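Local coordinates for mandelate racemase / muconate lactonizing enzyme (PDB 2POD), which is an enolase-superfamily protein of unestablished function that carries a metal site, here occupied by sodium, and may be a lyase, at residues Q103-L108 and S333-L338. Residues are numbered along the deposited sequence; the frame is centred on the assembly and turned at random.
Sequences QPIYQL and STHLSL
H335 reaches from helix 327-339 into the first turn of helix 105-108 and takes a hydrogen bond from the backbone there, Y106 N to H335 ND1, 3.1 Å. The bond is moderately bent (N-H...N 149°), and the donor is tilted out of the imidazole plane. Helix 327-339 belongs to the (β/α)7β-barrel, the modified TIM barrel of the enolase superfamily, and follows strand 319-321; helix 105-108 comes just after helix 81-101 of the N-terminal capping domain, and I105 packs on W94 of that helix, so the contact ties the chain leaving the capping domain to the barrel. First-turn amides of a helix have no partner from a preceding turn, and here a side chain of the barrel supplies one. I105 covers one face of the imidazole, its CB 3.9 Å from the ring centroid in a CH-pi contact, while I105 CG2 lies against H335 CB. At the imidazole edge, P104 CB is 3.9 Å from H335 CE1. The Y106 ring meets the same imidazole rim to rim, planes at 24°, with Y106 CD2 3.5 Å from H335 ND1. With chi1 at 70°, Y106 CG stands between its own backbone N and carbonyl carbon, which turns the phenol back over P104 CG and brings Y106 CD2 within 4.1 Å of L338 CD2. Both imidazole nitrogens are used: H335 NE2 is hydrogen-bonded to L380 O, which fixes the ring's rotation and suggests that the proton is on NE2. V374 packs on both H335 and Y106. Within the same helix, S333 and S337 flank H335, and S333 O accepts from S337 N and also from S337 OG, the hydroxyl at 3.1 Å and above the carbonyl plane.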
loop_
_atom_site.group_PDB
_atom_site.type_symbol
_atom_site.label_atom_id
_atom_site.label_comp_id
_atom_site.label_asym_id
_atom_site.label_seq_id
_atom_site.Cartn_x
_atom_site.Cartn_y
_atom_site.Cartn_z
ATOM N N GLN B 103 40.799 0.075 27.320
ATOM C CA GLN B 103 39.716 -0.867 26.995
ATOM C C GLN B 103 39.786 -1.347 25.556
ATOM O O GLN B 103 40.125 -0.573 24.667
ATOM C CB GLN B 103 38.340 -0.246 27.262
ATOM C CG GLN B 103 38.035 0.037 28.733
ATOM C CD GLN B 103 38.031 -1.207 29.619
ATOM O OE1 GLN B 103 37.683 -2.312 29.183
ATOM N NE2 GLN B 103 38.417 -1.026 30.875
ATOM N N PRO B 104 39.452 -2.625 25.312
ATOM C CA PRO B 104 39.343 -3.040 23.912
ATOM C C PRO B 104 38.082 -2.464 23.263
ATOM O O PRO B 104 37.159 -2.056 23.968
ATOM C CB PRO B 104 39.276 -4.563 23.987
ATOM C CG PRO B 104 38.880 -4.889 25.389
ATOM C CD PRO B 104 39.162 -3.715 26.262
ATOM N N ILE B 105 38.065 -2.413 21.932
ATOM C CA ILE B 105 36.985 -1.763 21.191
ATOM C C ILE B 105 35.619 -2.413 21.454
ATOM O O ILE B 105 34.646 -1.703 21.713
ATOM C CB ILE B 105 37.329 -1.610 19.682
ATOM C CG1 ILE B 105 38.222 -0.384 19.487
ATOM C CG2 ILE B 105 36.067 -1.473 18.816
ATOM C CD1 ILE B 105 38.899 -0.324 18.134
ATOM N N TYR B 106 35.581 -3.749 21.473
ATOM C CA TYR B 106 34.364 -4.504 21.788
ATOM C C TYR B 106 33.668 -4.109 23.091
ATOM O O TYR B 106 32.443 -4.216 23.197
ATOM C CB TYR B 106 34.578 -6.025 21.713
ATOM C CG TYR B 106 35.449 -6.652 22.799
ATOM C CD1 TYR B 106 34.973 -6.835 24.101
ATOM C CD2 TYR B 106 36.732 -7.114 22.504
ATOM C CE1 TYR B 106 35.762 -7.412 25.084
ATOM C CE2 TYR B 106 37.526 -7.707 23.484
ATOM C CZ TYR B 106 37.032 -7.854 24.768
ATOM O OH TYR B 106 37.806 -8.433 25.739
ATOM N N GLN B 107 34.460 -3.657 24.064
ATOM C CA GLN B 107 33.952 -3.190 25.343
ATOM C C GLN B 107 33.322 -1.813 25.205
ATOM O O GLN B 107 32.246 -1.568 25.750
ATOM C CB GLN B 107 35.071 -3.160 26.400
ATOM C CG GLN B 107 34.620 -2.701 27.779
ATOM C CD GLN B 107 33.480 -3.527 28.321
ATOM O OE1 GLN B 107 33.603 -4.743 28.490
ATOM N NE2 GLN B 107 32.353 -2.876 28.592
ATOM N N LEU B 108 34.002 -0.928 24.476
ATOM C CA LEU B 108 33.537 0.440 24.257
ATOM C C LEU B 108 32.299 0.516 23.372
ATOM O O LEU B 108 31.561 1.506 23.414
ATOM C CB LEU B 108 34.633 1.282 23.624
ATOM C CG LEU B 108 35.956 1.481 24.357
ATOM C CD1 LEU B 108 36.911 2.066 23.350
ATOM C CD2 LEU B 108 35.796 2.418 25.539
ATOM N N SER B 333 36.322 -5.412 12.663
ATOM C CA SER B 333 35.083 -6.143 12.407
ATOM C C SER B 333 34.865 -7.218 13.451
ATOM O O SER B 333 33.723 -7.481 13.841
ATOM C CB SER B 333 35.086 -6.796 11.022
ATOM O OG SER B 333 35.452 -5.884 10.009
ATOM N N THR B 334 35.956 -7.847 13.882
ATOM C CA THR B 334 35.895 -8.932 14.866
ATOM C C THR B 334 35.495 -8.387 16.236
ATOM O O THR B 334 34.687 -8.998 16.933
ATOM C CB THR B 334 37.220 -9.728 14.930
ATOM O OG1 THR B 334 37.493 -10.302 13.644
ATOM C CG2 THR B 334 37.141 -10.847 15.953
ATOM N N HIS B 335 36.030 -7.218 16.584
ATOM C CA HIS B 335 35.501 -6.405 17.672
ATOM C C HIS B 335 33.981 -6.192 17.585
ATOM O O HIS B 335 33.274 -6.426 18.566
ATOM C CB HIS B 335 36.240 -5.067 17.759
ATOM C CG HIS B 335 37.578 -5.151 18.434
ATOM N ND1 HIS B 335 37.724 -5.151 19.806
ATOM C CD2 HIS B 335 38.832 -5.211 17.925
ATOM C CE1 HIS B 335 39.007 -5.218 20.112
ATOM N NE2 HIS B 335 39.701 -5.265 18.989
ATOM N N LEU B 336 33.485 -5.783 16.413
ATOM C CA LEU B 336 32.037 -5.611 16.191
ATOM C C LEU B 336 31.271 -6.930 16.317
ATOM O O LEU B 336 30.211 -6.988 16.943
ATOM C CB LEU B 336 31.749 -4.929 14.832
ATOM C CG LEU B 336 30.290 -4.866 14.337
ATOM C CD1 LEU B 336 29.470 -3.886 15.169
ATOM C CD2 LEU B 336 30.182 -4.531 12.847
ATOM N N SER B 337 31.835 -7.987 15.746
ATOM C CA SER B 337 31.232 -9.308 15.769
ATOM C C SER B 337 31.182 -9.929 17.156
ATOM O O SER B 337 30.369 -10.827 17.410
ATOM C CB SER B 337 31.991 -10.235 14.833
ATOM O OG SER B 337 31.769 -9.857 13.496
ATOM N N LEU B 338 32.061 -9.463 18.041
ATOM C CA LEU B 338 32.075 -9.914 19.430
ATOM C C LEU B 338 31.052 -9.134 20.246
ATOM O O LEU B 338 30.411 -9.680 21.133
ATOM C CB LEU B 338 33.480 -9.763 20.026
ATOM C CG LEU B 338 34.379 -11.005 20.145
ATOM C CD1 LEU B 338 34.504 -11.800 18.860
ATOM C CD2 LEU B 338 35.758 -10.635 20.679
#